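Local coordinates for protein pilin (Streptococcus pyogenes serotype M1, PDB 3GLD) that builds the bacterial pilus as stacked subunits joined by intermolecular isopeptide bonds, serving adhesion to host cells, bacterial aggregation and biofilm formation, at residues T160-K165 against V239-T244; E93-Y98 against Q133-T138; N29-I34 against K196-K201. The protein carries 2 engineered substitutions. One frame throughout, in Å; residues are numbered along the deposited sequence.

Interaction 1 of 3, residues T160-K165 against V239-T244; sequences TTLTVK and VDYVVT
Tyr241 and Val243 reach across from one sheet to meet Leu162 and Val164 on the other, in the hydrophobic core of an immunoglobulin-like beta sandwich, the fold of the C-terminal domain. The two strands run nearly parallel, 13° apart, and their axes approach to 10.0 Å; at that spacing the contact between them is made by side chains alone. Asp240 opens strand 240-245 pointing outward, where its OD1 bonds to Thr278 OG1. Tyr241 turns inward. Its CG sits between the backbone N and the carbonyl carbon (chi1 66°), and this swings the ring across the gap, one face turned to Leu162. Tyrosine suits the place because its ring is long enough to span the gap and offers a flat apolar face to a methyl. That methyl, Leu162 CD2, makes a CH-pi contact, 4.0 Å from the centroid of the Tyr241 ring and 28° off the ring normal. A forked leucine matches the ring: Leu162 CD2 lies over the Tyr241 CD1/CE1 side, 3.6 Å from Tyr241 CE1, and Leu162 CD1 lies 3.8 Å from Tyr241 OH. Val242 then faces away, as strand alternation requires. Val243 comes back into the core, its backbone N bonded to Thr274 OG1 and its side chain about 7 Å from that of Glu245, the residue assigned to autocatalysis of the Lys166-Asn290 isopeptide bond. Leu183, on the adjacent strand 179-185, is a further neighbour of this valine. Its compact fork divides between the two partners across the gap: Val243 CG2 touches Leu162 CD2 at 4.1 Å, and Val243 CG1 meets Val164 CG1, also at 4.1 Å.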
ATOM      1  N   THR A 160      -7.656  -2.032   6.566  1.00 26.15           N
ATOM      2  CA  THR A 160      -8.556  -1.945   7.706  1.00 24.79           C
ATOM      3  C   THR A 160      -9.378  -3.231   7.901  1.00 24.33           C
ATOM      4  O   THR A 160      -9.111  -4.247   7.254  1.00 23.49           O
ATOM      5  CB  THR A 160      -9.442  -0.678   7.598  1.00 24.46           C
ATOM      6  OG1 THR A 160     -10.153  -0.469   8.825  1.00 26.78           O
ATOM      7  CG2 THR A 160     -10.416  -0.765   6.401  1.00 25.35           C
ATOM      8  N   THR A 161     -10.326  -3.212   8.841  1.00 23.99           N
ATOM      9  CA  THR A 161     -11.225  -4.348   9.031  1.00 23.88           C
ATOM     10  C   THR A 161     -12.647  -3.855   9.042  1.00 24.26           C
ATOM     11  O   THR A 161     -12.899  -2.696   9.426  1.00 24.81           O
ATOM     12  CB  THR A 161     -10.980  -5.088  10.354  1.00 24.08           C
ATOM     13  OG1 THR A 161     -11.195  -4.177  11.443  1.00 23.61           O
ATOM     14  CG2 THR A 161      -9.547  -5.653  10.411  1.00 24.61           C
ATOM     15  N   LEU A 162     -13.562  -4.734   8.605  1.00 23.63           N
ATOM     16  CA  LEU A 162     -14.985  -4.557   8.802  1.00 23.72           C
ATOM     17  C   LEU A 162     -15.567  -5.738   9.607  1.00 23.81           C
ATOM     18  O   LEU A 162     -15.462  -6.913   9.207  1.00 22.37           O
ATOM     19  CB  LEU A 162     -15.705  -4.394   7.460  1.00 23.60           C
ATOM     20  CG  LEU A 162     -17.235  -4.499   7.516  1.00 23.27           C
ATOM     21  CD1 LEU A 162     -17.791  -3.377   8.332  1.00 21.43           C
ATOM     22  CD2 LEU A 162     -17.828  -4.486   6.119  1.00 23.92           C
ATOM     23  N   THR A 163     -16.143  -5.419  10.764  1.00 23.37           N
ATOM     24  CA  THR A 163     -16.793  -6.415  11.626  1.00 24.16           C
ATOM     25  C   THR A 163     -18.306  -6.219  11.531  1.00 24.04           C
ATOM     26  O   THR A 163     -18.806  -5.104  11.642  1.00 23.53           O
ATOM     27  CB  THR A 163     -16.299  -6.266  13.080  1.00 24.84           C
ATOM     28  OG1 THR A 163     -14.886  -6.443  13.093  1.00 25.17           O
ATOM     29  CG2 THR A 163     -16.929  -7.307  14.065  1.00 25.79           C
ATOM     30  N   VAL A 164     -19.038  -7.299  11.271  1.00 24.84           N
ATOM     31  CA  VAL A 164     -20.503  -7.227  11.254  1.00 24.45           C
ATOM     32  C   VAL A 164     -21.052  -8.108  12.358  1.00 24.98           C
ATOM     33  O   VAL A 164     -20.732  -9.281  12.435  1.00 25.59           O
ATOM     34  CB  VAL A 164     -21.115  -7.648   9.873  1.00 25.27           C
ATOM     35  CG1 VAL A 164     -22.674  -7.507   9.897  1.00 22.21           C
ATOM     36  CG2 VAL A 164     -20.508  -6.822   8.743  1.00 21.45           C
ATOM     37  N   LYS A 165     -21.874  -7.528  13.222  1.00 24.90           N
ATOM     38  CA  LYS A 165     -22.341  -8.210  14.405  1.00 25.27           C
ATOM     39  C   LYS A 165     -23.852  -8.281  14.375  1.00 24.62           C
ATOM     40  O   LYS A 165     -24.507  -7.343  13.900  1.00 25.00           O
ATOM     41  CB  LYS A 165     -21.930  -7.431  15.660  1.00 25.49           C
ATOM     42  CG  LYS A 165     -20.455  -7.453  15.926  1.00 27.01           C
ATOM     43  CD  LYS A 165     -20.058  -6.520  17.097  1.00 29.74           C
ATOM     44  CE  LYS A 165     -20.552  -7.021  18.452  1.00 30.04           C
ATOM     45  NZ  LYS A 165     -20.023  -6.152  19.547  1.00 31.68           N
ATOM     46  N   VAL A 239     -12.301   1.595  -0.217  1.00 25.62           N
ATOM     47  CA  VAL A 239     -13.239   0.697  -0.900  1.00 25.32           C
ATOM     48  C   VAL A 239     -14.665   0.936  -0.437  1.00 26.03           C
ATOM     49  O   VAL A 239     -14.950   0.947   0.774  1.00 27.06           O
ATOM     50  CB  VAL A 239     -12.853  -0.796  -0.737  1.00 25.44           C
ATOM     51  CG1 VAL A 239     -14.010  -1.729  -1.179  1.00 23.90           C
ATOM     52  CG2 VAL A 239     -11.598  -1.124  -1.560  1.00 26.84           C
ATOM     53  N   ASP A 240     -15.563   1.139  -1.393  1.00 25.88           N
ATOM     54  CA  ASP A 240     -16.988   1.273  -1.064  1.00 26.48           C
ATOM     55  C   ASP A 240     -17.604  -0.072  -0.761  1.00 25.98           C
ATOM     56  O   ASP A 240     -17.198  -1.094  -1.326  1.00 25.98           O
ATOM     57  CB  ASP A 240     -17.765   1.942  -2.196  1.00 26.63           C
ATOM     58  CG  ASP A 240     -17.329   3.365  -2.430  1.00 27.61           C
ATOM     59  OD1 ASP A 240     -16.447   3.848  -1.701  1.00 28.25           O
ATOM     60  OD2 ASP A 240     -17.861   4.004  -3.347  1.00 32.00           O
ATOM     61  N   TYR A 241     -18.591  -0.077   0.129  1.00 26.39           N
ATOM     62  CA  TYR A 241     -19.295  -1.309   0.436  1.00 26.19           C
ATOM     63  C   TYR A 241     -20.695  -1.048   0.993  1.00 26.82           C
ATOM     64  O   TYR A 241     -21.000   0.046   1.462  1.00 26.68           O
ATOM     65  CB  TYR A 241     -18.463  -2.198   1.379  1.00 25.46           C
ATOM     66  CG  TYR A 241     -18.265  -1.620   2.759  1.00 27.19           C
ATOM     67  CD1 TYR A 241     -19.208  -1.840   3.768  1.00 26.01           C
ATOM     68  CD2 TYR A 241     -17.136  -0.846   3.057  1.00 25.81           C
ATOM     69  CE1 TYR A 241     -19.038  -1.293   5.036  1.00 27.48           C
ATOM     70  CE2 TYR A 241     -16.954  -0.300   4.303  1.00 27.21           C
ATOM     71  CZ  TYR A 241     -17.909  -0.529   5.298  1.00 28.66           C
ATOM     72  OH  TYR A 241     -17.728   0.003   6.548  1.00 27.01           O
ATOM     73  N   VAL A 242     -21.533  -2.081   0.913  1.00 27.26           N
ATOM     74  CA  VAL A 242     -22.861  -2.085   1.501  1.00 27.83           C
ATOM     75  C   VAL A 242     -23.027  -3.415   2.215  1.00 27.63           C
ATOM     76  O   VAL A 242     -22.652  -4.474   1.677  1.00 27.13           O
ATOM     77  CB  VAL A 242     -23.973  -1.980   0.422  1.00 28.11           C
ATOM     78  CG1 VAL A 242     -25.352  -1.809   1.088  1.00 28.47           C
ATOM     79  CG2 VAL A 242     -23.725  -0.814  -0.533  1.00 28.95           C
ATOM     80  N   VAL A 243     -23.569  -3.357   3.430  1.00 28.18           N
ATOM     81  CA  VAL A 243     -24.005  -4.552   4.147  1.00 28.15           C
ATOM     82  C   VAL A 243     -25.513  -4.498   4.356  1.00 28.70           C
ATOM     83  O   VAL A 243     -26.041  -3.495   4.833  1.00 28.36           O
ATOM     84  CB  VAL A 243     -23.359  -4.684   5.540  1.00 28.25           C
ATOM     85  CG1 VAL A 243     -23.669  -6.062   6.138  1.00 27.46           C
ATOM     86  CG2 VAL A 243     -21.840  -4.436   5.474  1.00 27.67           C
ATOM     87  N   THR A 244     -26.209  -5.579   4.006  1.00 29.08           N
ATOM     88  CA  THR A 244     -27.647  -5.626   4.214  1.00 30.07           C
ATOM     89  C   THR A 244     -28.065  -6.963   4.824  1.00 29.93           C
ATOM     90  O   THR A 244     -27.570  -8.024   4.434  1.00 30.53           O
ATOM     91  CB  THR A 244     -28.422  -5.465   2.899  1.00 30.12           C
ATOM     92  OG1 THR A 244     -28.357  -6.692   2.177  1.00 33.41           O
ATOM     93  CG2 THR A 244     -27.873  -4.367   2.040  1.00 28.41           C
TER

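Interaction 2 of 3, residues E93-Y98 against Q133-T138; sequences EKPGVY and QKPVAT
Pro135 lays its ring against the backbone of Glu93, Lys94 and Pro95 in the N-terminal domain, where the turn leading into strand 96-104 packs on the start of strand 134-144. Its CB is 4.0 Å from Pro95 N and its CG 3.8 Å from Glu93 O, while the two rings make only a looser touch, Pro95 CD to Pro135 CB, 4.2 Å. The rings pucker in opposite senses, C-gamma endo in Pro135 and exo in Pro95. Proline suits both places, giving a rigid apolar surface with no backbone N-H to satisfy. Beyond Pro95 the chain enters its strand through Gly96, whose backbone angles would press a CB against the preceding carbonyl O. Tyr98 ties this bend together: with CG anti to its carbonyl carbon (chi1 -67°), the ring lies back along its own segment and Tyr98 OH donates to Lys94 O at 2.6 Å, tilted 25° from the carbonyl plane. On the other segment, Thr138 OG1 turns back to bond Val136 O. The Tyr98 ring is stacked on Phe56 and meets Phe92 obliquely. In the sheet, strand 119-129 lies between strands 96-104 and 134-144, antiparallel and bonded to both; the prolines meet where those two strands begin.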
ATOM      1  N   GLU A  93      30.893  19.134 -18.396  1.00 38.98           N
ATOM      2  CA  GLU A  93      31.948  19.853 -19.104  1.00 39.68           C
ATOM      3  C   GLU A  93      33.341  19.614 -18.527  1.00 38.70           C
ATOM      4  O   GLU A  93      34.315  19.652 -19.262  1.00 39.24           O
ATOM      5  CB  GLU A  93      31.636  21.350 -19.206  1.00 40.23           C
ATOM      6  CG  GLU A  93      30.320  21.675 -19.961  1.00 44.18           C
ATOM      7  CD  GLU A  93      30.385  21.415 -21.481  1.00 48.56           C
ATOM      8  OE1 GLU A  93      31.481  21.495 -22.079  1.00 51.00           O
ATOM      9  OE2 GLU A  93      29.323  21.148 -22.087  1.00 50.54           O
ATOM     10  N   LYS A  94      33.441  19.376 -17.221  1.00 37.56           N
ATOM     11  CA  LYS A  94      34.745  19.110 -16.601  1.00 36.50           C
ATOM     12  C   LYS A  94      34.673  18.093 -15.472  1.00 35.25           C
ATOM     13  O   LYS A  94      33.588  17.817 -14.955  1.00 35.37           O
ATOM     14  CB  LYS A  94      35.393  20.417 -16.114  1.00 36.74           C
ATOM     15  CG  LYS A  94      34.555  21.210 -15.134  1.00 37.38           C
ATOM     16  CD  LYS A  94      35.018  22.661 -15.051  1.00 39.21           C
ATOM     17  CE  LYS A  94      34.837  23.367 -16.390  1.00 39.82           C
ATOM     18  NZ  LYS A  94      34.893  24.839 -16.219  1.00 40.86           N
ATOM     19  N   PRO A  95      35.827  17.525 -15.079  1.00 34.03           N
ATOM     20  CA  PRO A  95      35.760  16.609 -13.961  1.00 33.37           C
ATOM     21  C   PRO A  95      35.296  17.327 -12.706  1.00 33.23           C
ATOM     22  O   PRO A  95      35.540  18.538 -12.542  1.00 33.00           O
ATOM     23  CB  PRO A  95      37.208  16.169 -13.782  1.00 32.97           C
ATOM     24  CG  PRO A  95      37.795  16.298 -15.141  1.00 33.45           C
ATOM     25  CD  PRO A  95      37.149  17.506 -15.725  1.00 33.66           C
ATOM     26  N   GLY A  96      34.646  16.583 -11.820  1.00 32.21           N
ATOM     27  CA  GLY A  96      34.200  17.155 -10.558  1.00 30.56           C
ATOM     28  C   GLY A  96      33.079  16.366  -9.923  1.00 29.03           C
ATOM     29  O   GLY A  96      32.641  15.338 -10.457  1.00 28.66           O
ATOM     30  N   VAL A  97      32.625  16.843  -8.770  1.00 28.16           N
ATOM     31  CA  VAL A  97      31.527  16.170  -8.078  1.00 27.58           C
ATOM     32  C   VAL A  97      30.274  16.994  -8.267  1.00 26.49           C
ATOM     33  O   VAL A  97      30.201  18.162  -7.863  1.00 26.46           O
ATOM     34  CB  VAL A  97      31.827  15.898  -6.594  1.00 27.84           C
ATOM     35  CG1 VAL A  97      30.722  15.037  -6.000  1.00 27.92           C
ATOM     36  CG2 VAL A  97      33.175  15.198  -6.439  1.00 27.66           C
ATOM     37  N   TYR A  98      29.303  16.369  -8.917  1.00 25.80           N
ATOM     38  CA  TYR A  98      28.059  17.028  -9.277  1.00 26.09           C
ATOM     39  C   TYR A  98      26.928  16.562  -8.342  1.00 26.08           C
ATOM     40  O   TYR A  98      26.654  15.346  -8.236  1.00 25.10           O
ATOM     41  CB  TYR A  98      27.730  16.748 -10.739  1.00 26.40           C
ATOM     42  CG  TYR A  98      28.723  17.388 -11.708  1.00 27.35           C
ATOM     43  CD1 TYR A  98      29.997  16.859 -11.891  1.00 27.33           C
ATOM     44  CD2 TYR A  98      28.386  18.539 -12.417  1.00 28.66           C
ATOM     45  CE1 TYR A  98      30.902  17.456 -12.778  1.00 28.38           C
ATOM     46  CE2 TYR A  98      29.300  19.150 -13.300  1.00 29.37           C
ATOM     47  CZ  TYR A  98      30.539  18.592 -13.468  1.00 29.06           C
ATOM     48  OH  TYR A  98      31.426  19.180 -14.329  1.00 31.20           O
ATOM     49  N   GLN A 133      39.559   9.850 -23.241  1.00 39.23           N
ATOM     50  CA  GLN A 133      40.020  11.247 -23.291  1.00 39.59           C
ATOM     51  C   GLN A 133      38.862  12.253 -23.167  1.00 39.03           C
ATOM     52  O   GLN A 133      38.672  13.134 -24.025  1.00 39.08           O
ATOM     53  CB  GLN A 133      40.883  11.502 -24.544  1.00 39.86           C
ATOM     54  CG  GLN A 133      42.248  10.797 -24.518  1.00 41.64           C
ATOM     55  CD  GLN A 133      43.177  11.319 -23.429  1.00 44.27           C
ATOM     56  OE1 GLN A 133      43.502  10.605 -22.474  1.00 44.96           O
ATOM     57  NE2 GLN A 133      43.603  12.573 -23.563  1.00 46.15           N
ATOM     58  N   LYS A 134      38.081  12.094 -22.099  1.00 38.98           N
ATOM     59  CA  LYS A 134      36.957  13.003 -21.772  1.00 38.92           C
ATOM     60  C   LYS A 134      36.482  12.811 -20.317  1.00 38.06           C
ATOM     61  O   LYS A 134      36.838  11.812 -19.690  1.00 36.84           O
ATOM     62  CB  LYS A 134      35.804  12.896 -22.797  1.00 39.27           C
ATOM     63  CG  LYS A 134      34.799  11.765 -22.592  1.00 40.99           C
ATOM     64  CD  LYS A 134      33.675  11.852 -23.620  1.00 44.10           C
ATOM     65  CE  LYS A 134      32.350  11.287 -23.070  1.00 46.43           C
ATOM     66  NZ  LYS A 134      31.178  11.401 -24.024  1.00 47.93           N
ATOM     67  N   PRO A 135      35.717  13.790 -19.768  1.00 38.04           N
ATOM     68  CA  PRO A 135      35.162  13.618 -18.420  1.00 37.91           C
ATOM     69  C   PRO A 135      33.968  12.671 -18.483  1.00 37.77           C
ATOM     70  O   PRO A 135      33.030  12.908 -19.246  1.00 37.88           O
ATOM     71  CB  PRO A 135      34.714  15.032 -18.017  1.00 38.17           C
ATOM     72  CG  PRO A 135      34.987  15.926 -19.225  1.00 38.32           C
ATOM     73  CD  PRO A 135      35.279  15.053 -20.391  1.00 37.62           C
ATOM     74  N   VAL A 136      34.031  11.602 -17.699  1.00 37.23           N
ATOM     75  CA  VAL A 136      33.028  10.538 -17.743  1.00 37.31           C
ATOM     76  C   VAL A 136      32.436  10.356 -16.348  1.00 36.37           C
ATOM     77  O   VAL A 136      33.176  10.253 -15.369  1.00 36.51           O
ATOM     78  CB  VAL A 136      33.659   9.211 -18.238  1.00 37.19           C
ATOM     79  CG1 VAL A 136      32.769   8.026 -17.915  1.00 38.39           C
ATOM     80  CG2 VAL A 136      33.945   9.274 -19.740  1.00 37.86           C
ATOM     81  N   ALA A 137      31.104  10.339 -16.272  1.00 36.02           N
ATOM     82  CA  ALA A 137      30.372   9.989 -15.045  1.00 34.64           C
ATOM     83  C   ALA A 137      30.749   8.563 -14.665  1.00 34.15           C
ATOM     84  O   ALA A 137      30.309   7.608 -15.304  1.00 34.23           O
ATOM     85  CB  ALA A 137      28.862  10.113 -15.272  1.00 34.27           C
ATOM     86  N   THR A 138      31.559   8.433 -13.618  1.00 33.57           N
ATOM     87  CA  THR A 138      32.291   7.192 -13.327  1.00 33.41           C
ATOM     88  C   THR A 138      31.747   6.375 -12.157  1.00 33.83           C
ATOM     89  O   THR A 138      31.716   5.149 -12.217  1.00 34.46           O
ATOM     90  CB  THR A 138      33.790   7.518 -13.122  1.00 32.47           C
ATOM     91  OG1 THR A 138      34.259   8.158 -14.308  1.00 31.83           O
ATOM     92  CG2 THR A 138      34.615   6.263 -12.862  1.00 32.72           C
TER

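Interaction 3 of 3, residues N29-I34 against K196-K201; sequences NSNALI and KVMIEK
Leu33, Met198 and Asn31 carry most of this contact, in which a type I beta turn of the N-terminal domain, Asn29 to Ala32, and the residue after it meet residues 196-201 of strand 196-202 in the C-terminal one. Leu33 drives its isobutyl fork toward the start of the strand. Both its methyls pack against Lys196 O and reach Val197 CG1, with CD1 the closer: Leu33 CD1 lies 3.5 Å from Lys196 O and 4.0 Å from Val197 CG1. Leu33 and Val197 cross at about a right angle. A branched apolar residue fits here because two methyls can share the carbonyl and the valine; Tyr191 and Glu195 are further neighbours of Leu33. Met198 and Asn31 meet nearer the surface. Met198 SD and CE lie over one face of the Asn31 amide, with Met198 SD 3.7 Å from Asn31 CG. A bend at the last torsion (chi3 76°) brings Met198 CE to 3.9 Å from Asn31 ND2; an unbranched, flexible methionine can make that curve. Asn234 on strand 229-236 bridges the segments, accepting from Met198 N at OD1 and donating from ND2 to Asn31 O. The turn itself is stiffened by Asn29, which suits its first position: Ala32 N donates to Asn29 O, and in an Asx turn Asn31 N donates to Asn29 OD1 at 2.8 Å.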
ATOM      1  N   ASN A  29      -0.714  -5.025   7.413  1.00 31.38           N
ATOM      2  CA  ASN A  29      -1.284  -6.365   7.438  1.00 30.93           C
ATOM      3  C   ASN A  29      -0.628  -7.206   6.337  1.00 30.94           C
ATOM      4  O   ASN A  29      -0.801  -6.900   5.167  1.00 31.16           O
ATOM      5  CB  ASN A  29      -2.792  -6.261   7.175  1.00 30.14           C
ATOM      6  CG  ASN A  29      -3.498  -7.617   7.153  1.00 29.34           C
ATOM      7  OD1 ASN A  29      -2.884  -8.664   6.937  1.00 24.66           O
ATOM      8  ND2 ASN A  29      -4.821  -7.592   7.388  1.00 28.22           N
ATOM      9  N   SER A  30       0.076  -8.274   6.702  1.00 31.65           N
ATOM     10  CA  SER A  30       0.830  -9.078   5.723  1.00 32.84           C
ATOM     11  C   SER A  30      -0.038  -9.666   4.608  1.00 32.89           C
ATOM     12  O   SER A  30       0.452  -9.972   3.510  1.00 32.98           O
ATOM     13  CB  SER A  30       1.612 -10.190   6.426  1.00 33.50           C
ATOM     14  OG  SER A  30       0.738 -10.960   7.231  1.00 36.03           O
ATOM     15  N   ASN A  31      -1.331  -9.798   4.872  1.00 31.92           N
ATOM     16  CA  ASN A  31      -2.267 -10.325   3.886  1.00 31.50           C
ATOM     17  C   ASN A  31      -2.893  -9.231   3.024  1.00 30.39           C
ATOM     18  O   ASN A  31      -3.840  -9.483   2.292  1.00 29.73           O
ATOM     19  CB  ASN A  31      -3.376 -11.112   4.589  1.00 32.52           C
ATOM     20  CG  ASN A  31      -2.869 -12.383   5.243  1.00 35.32           C
ATOM     21  OD1 ASN A  31      -2.180 -13.188   4.615  1.00 37.90           O
ATOM     22  ND2 ASN A  31      -3.225 -12.579   6.514  1.00 37.42           N
ATOM     23  N   ALA A  32      -2.367  -8.008   3.104  1.00 29.31           N
ATOM     24  CA  ALA A  32      -2.971  -6.886   2.368  1.00 28.83           C
ATOM     25  C   ALA A  32      -3.017  -7.137   0.876  1.00 28.76           C
ATOM     26  O   ALA A  32      -2.090  -7.727   0.316  1.00 29.47           O
ATOM     27  CB  ALA A  32      -2.216  -5.585   2.650  1.00 28.54           C
ATOM     28  N   LEU A  33      -4.101  -6.691   0.242  1.00 28.21           N
ATOM     29  CA  LEU A  33      -4.161  -6.524  -1.206  1.00 28.07           C
ATOM     30  C   LEU A  33      -3.255  -5.365  -1.653  1.00 28.30           C
ATOM     31  O   LEU A  33      -3.111  -4.371  -0.919  1.00 27.52           O
ATOM     32  CB  LEU A  33      -5.603  -6.275  -1.667  1.00 27.82           C
ATOM     33  CG  LEU A  33      -6.587  -7.467  -1.681  1.00 28.21           C
ATOM     34  CD1 LEU A  33      -6.972  -7.900  -0.268  1.00 29.79           C
ATOM     35  CD2 LEU A  33      -7.824  -7.085  -2.471  1.00 28.50           C
ATOM     36  N   ILE A  34      -2.626  -5.516  -2.823  1.00 27.89           N
ATOM     37  CA  ILE A  34      -1.654  -4.527  -3.325  1.00 28.75           C
ATOM     38  C   ILE A  34      -2.371  -3.689  -4.380  1.00 28.27           C
ATOM     39  O   ILE A  34      -2.860  -4.224  -5.367  1.00 29.26           O
ATOM     40  CB  ILE A  34      -0.365  -5.214  -3.937  1.00 28.60           C
ATOM     41  CG1 ILE A  34       0.321  -6.143  -2.915  1.00 28.71           C
ATOM     42  CG2 ILE A  34       0.616  -4.192  -4.518  1.00 30.08           C
ATOM     43  CD1 ILE A  34       0.735  -5.471  -1.584  1.00 28.85           C
ATOM     44  N   LYS A 196      -9.789 -11.125  -4.157  1.00 28.82           N
ATOM     45  CA  LYS A 196     -10.341 -11.757  -2.944  1.00 28.54           C
ATOM     46  C   LYS A 196      -9.952 -11.027  -1.672  1.00 28.08           C
ATOM     47  O   LYS A 196      -8.817 -10.553  -1.540  1.00 27.62           O
ATOM     48  CB  LYS A 196      -9.867 -13.218  -2.810  1.00 28.10           C
ATOM     49  CG  LYS A 196     -10.183 -14.153  -4.014  1.00 30.89           C
ATOM     50  CD  LYS A 196     -11.625 -14.551  -4.099  1.00 33.33           C
ATOM     51  CE  LYS A 196     -11.848 -15.610  -5.211  1.00 35.30           C
ATOM     52  NZ  LYS A 196     -12.119 -14.988  -6.551  1.00 36.38           N
ATOM     53  N   VAL A 197     -10.896 -10.962  -0.728  1.00 27.56           N
ATOM     54  CA  VAL A 197     -10.607 -10.537   0.635  1.00 26.72           C
ATOM     55  C   VAL A 197     -10.979 -11.641   1.620  1.00 26.40           C
ATOM     56  O   VAL A 197     -11.907 -12.446   1.364  1.00 26.82           O
ATOM     57  CB  VAL A 197     -11.332  -9.217   1.045  1.00 27.39           C
ATOM     58  CG1 VAL A 197     -10.980  -8.088   0.076  1.00 28.80           C
ATOM     59  CG2 VAL A 197     -12.829  -9.410   1.146  1.00 26.67           C
ATOM     60  N   MET A 198     -10.260 -11.674   2.735  1.00 24.95           N
ATOM     61  CA  MET A 198     -10.404 -12.723   3.710  1.00 25.70           C
ATOM     62  C   MET A 198     -11.491 -12.358   4.717  1.00 25.78           C
ATOM     63  O   MET A 198     -11.532 -11.231   5.221  1.00 24.84           O
ATOM     64  CB  MET A 198      -9.103 -12.946   4.452  1.00 25.47           C
ATOM     65  CG  MET A 198      -7.950 -13.330   3.539  1.00 28.31           C
ATOM     66  SD  MET A 198      -6.364 -13.206   4.379  1.00 32.42           S
ATOM     67  CE  MET A 198      -6.342 -14.662   5.417  1.00 30.73           C
ATOM     68  N   ILE A 199     -12.339 -13.337   5.015  1.00 25.35           N
ATOM     69  CA  ILE A 199     -13.427 -13.174   5.973  1.00 25.94           C
ATOM     70  C   ILE A 199     -13.354 -14.264   7.042  1.00 26.52           C
ATOM     71  O   ILE A 199     -13.190 -15.449   6.709  1.00 26.43           O
ATOM     72  CB  ILE A 199     -14.784 -13.179   5.245  1.00 25.60           C
ATOM     73  CG1 ILE A 199     -14.882 -11.913   4.387  1.00 25.05           C
ATOM     74  CG2 ILE A 199     -15.975 -13.244   6.265  1.00 26.38           C
ATOM     75  CD1 ILE A 199     -16.141 -11.772   3.601  1.00 24.91           C
ATOM     76  N   GLU A 200     -13.458 -13.862   8.309  1.00 26.06           N
ATOM     77  CA  GLU A 200     -13.490 -14.785   9.444  1.00 27.80           C
ATOM     78  C   GLU A 200     -14.848 -14.687  10.116  1.00 27.31           C
ATOM     79  O   GLU A 200     -15.264 -13.593  10.446  1.00 27.37           O
ATOM     80  CB  GLU A 200     -12.428 -14.438  10.501  1.00 28.03           C
ATOM     81  CG  GLU A 200     -10.992 -14.744  10.116  1.00 34.10           C
ATOM     82  CD  GLU A 200      -9.994 -14.442  11.252  1.00 40.07           C
ATOM     83  OE1 GLU A 200     -10.420 -13.964  12.336  1.00 41.37           O
ATOM     84  OE2 GLU A 200      -8.782 -14.675  11.049  1.00 42.36           O
ATOM     85  N   LYS A 201     -15.528 -15.825  10.303  1.00 27.21           N
ATOM     86  CA  LYS A 201     -16.799 -15.876  11.014  1.00 26.47           C
ATOM     87  C   LYS A 201     -16.589 -16.488  12.385  1.00 26.56           C
ATOM     88  O   LYS A 201     -16.010 -17.577  12.498  1.00 26.34           O
ATOM     89  CB  LYS A 201     -17.866 -16.676  10.229  1.00 27.43           C
ATOM     90  CG  LYS A 201     -19.198 -16.797  10.990  1.00 27.39           C
ATOM     91  CD  LYS A 201     -20.330 -17.367  10.124  1.00 29.01           C
ATOM     92  CE  LYS A 201     -21.479 -17.807  11.021  1.00 29.24           C
ATOM     93  NZ  LYS A 201     -22.705 -18.200  10.282  1.00 27.97           N
TER

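How the interactions relate
The three contacts are spread along an elongated two-domain molecule. Interaction 2 lies in the N-terminal domain, on the opposite side of the chain's centre from interaction 1 in the C-terminal domain, 59 Å away between centres; interaction 3 joins the domains, 13 Å from interaction 1 and 51 Å from interaction 2, centre to centre. Strand 151-169, used by interaction 1, and strand 196-202, used by interaction 3, belong to the same mixed sheet, linked through strand 229-236. Along the chain, interactions 1 and 3 interleave, whereas both segments of interaction 2 fall between those of interaction 3. This lengthwise spread is consistent with head-to-tail stacking of pilins into a thin column, with interaction 3 tying the two domains together.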